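Local coordinates for protein putative modification methylase (Thermus thermophilus, PDB 2ZIF) that probably methylates the N4 amino group of cytosine in DNA, using S-adenosylmethionine, which it binds, as the methyl donor, at residues S40-V45 with V235-L240. Sequence-based numbering, arbitrary orientation.
Sequences SVHLVV and VGDVVL
Leu-43 with Val-239 and Val-44 with Leu-240 form parallel bridges between neighbouring strands in the central sheet of a Rossmann-like, S-adenosylmethionine-dependent methyltransferase domain; the axes of 43-45 and 238-240 approach to 4.4 Å, at 31°. Ahead of these bridges, Val-41 places CG1 anti to its backbone N (chi1 178°), which brings this methyl across the Leu-240 side chain, 3.8 Å from Leu-240 CB. At His-42 the chain turns a corner, and two successive amides converge on one carbonyl: His-42 N and Leu-43 N each donate to Val-238 O, both at 3.2 Å. The His-42 ring lies beneath the Asp-237 carboxylate, whose OD1 sits 3.1 Å above the ring plane, over its centre; with the two planes 42° apart this is a contact over the ring face, not a hydrogen bond. The other oxygen, Asp-237 OD2, forms a salt bridge with Arg-180 and accepts a hydrogen bond from Phe-234 N. Parallel pairing then runs on from Leu-43, whose O accepts from Leu-240 N at 2.6 Å. Val-44 and Leu-240 point to the same face, side by side, with Val-44 CG1 3.2 Å from Leu-240 O, and Leu-86 of helix 65-86 touches Leu-240 there. The Val-45 side chain lies about 8 Å from the bound S-adenosylmethionine, and its backbone continues the pairing: Val-45 N donates to Leu-240 O at 2.9 Å.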
# COMPACT_ATOMS: atom_id res chain seq x y z
N SER B 40 7.72 5.30 26.98
CA SER B 40 9.00 4.68 27.33
C SER B 40 9.65 3.93 26.16
O SER B 40 10.68 3.28 26.34
CB SER B 40 8.80 3.71 28.51
OG SER B 40 7.87 2.68 28.20
N VAL B 41 9.06 4.01 24.97
CA VAL B 41 9.61 3.33 23.80
C VAL B 41 9.88 4.31 22.67
O VAL B 41 9.08 5.20 22.39
CB VAL B 41 8.65 2.22 23.29
CG1 VAL B 41 9.23 1.56 22.03
CG2 VAL B 41 8.43 1.19 24.38
N HIS B 42 11.02 4.14 22.01
CA HIS B 42 11.40 5.03 20.92
C HIS B 42 11.08 4.50 19.53
O HIS B 42 10.76 5.26 18.63
CB HIS B 42 12.89 5.32 21.01
CG HIS B 42 13.33 5.74 22.37
ND1 HIS B 42 13.07 6.99 22.88
CD2 HIS B 42 13.96 5.05 23.35
CE1 HIS B 42 13.53 7.06 24.12
NE2 HIS B 42 14.07 5.89 24.42
N LEU B 43 11.17 3.18 19.36
CA LEU B 43 10.94 2.60 18.05
C LEU B 43 10.36 1.20 18.13
O LEU B 43 10.84 0.37 18.91
CB LEU B 43 12.26 2.54 17.27
CG LEU B 43 12.30 2.45 15.74
CD1 LEU B 43 13.56 1.70 15.29
CD2 LEU B 43 11.08 1.75 15.21
N VAL B 44 9.35 0.93 17.32
CA VAL B 44 8.77 -0.41 17.26
C VAL B 44 8.91 -0.98 15.83
O VAL B 44 8.43 -0.39 14.87
CB VAL B 44 7.28 -0.42 17.63
CG1 VAL B 44 6.68 -1.78 17.29
CG2 VAL B 44 7.11 -0.14 19.11
N VAL B 45 9.61 -2.11 15.70
CA VAL B 45 9.72 -2.78 14.41
C VAL B 45 9.15 -4.18 14.61
O VAL B 45 9.57 -4.91 15.52
CB VAL B 45 11.17 -2.93 13.93
CG1 VAL B 45 11.18 -3.62 12.56
CG2 VAL B 45 11.83 -1.57 13.84
N VAL B 235 21.37 5.28 19.07
CA VAL B 235 22.12 4.39 19.93
C VAL B 235 21.64 4.70 21.36
O VAL B 235 21.64 5.85 21.77
CB VAL B 235 23.64 4.69 19.84
CG1 VAL B 235 24.38 4.03 20.99
CG2 VAL B 235 24.18 4.17 18.52
N GLY B 236 21.21 3.67 22.08
CA GLY B 236 20.73 3.88 23.44
C GLY B 236 19.22 3.82 23.60
O GLY B 236 18.71 3.60 24.70
N ASP B 237 18.48 4.00 22.50
CA ASP B 237 17.03 3.96 22.56
C ASP B 237 16.48 2.57 22.81
O ASP B 237 17.21 1.58 22.80
CB ASP B 237 16.41 4.48 21.27
CG ASP B 237 16.59 5.96 21.10
OD1 ASP B 237 16.42 6.70 22.09
OD2 ASP B 237 16.89 6.38 19.97
N VAL B 238 15.18 2.51 23.03
CA VAL B 238 14.48 1.26 23.27
C VAL B 238 13.73 0.86 22.00
O VAL B 238 12.91 1.63 21.50
CB VAL B 238 13.49 1.40 24.44
CG1 VAL B 238 12.64 0.13 24.58
CG2 VAL B 238 14.26 1.65 25.73
N VAL B 239 14.03 -0.32 21.48
CA VAL B 239 13.37 -0.81 20.28
C VAL B 239 12.41 -1.92 20.69
O VAL B 239 12.79 -2.85 21.40
CB VAL B 239 14.40 -1.31 19.25
CG1 VAL B 239 13.69 -1.90 18.02
CG2 VAL B 239 15.29 -0.14 18.82
N LEU B 240 11.16 -1.82 20.25
CA LEU B 240 10.16 -2.81 20.61
C LEU B 240 9.61 -3.65 19.46
O LEU B 240 9.40 -3.15 18.36
CB LEU B 240 8.97 -2.11 21.28
CG LEU B 240 8.08 -2.82 22.31
CD1 LEU B 240 6.87 -1.94 22.57
CD2 LEU B 240 7.62 -4.17 21.83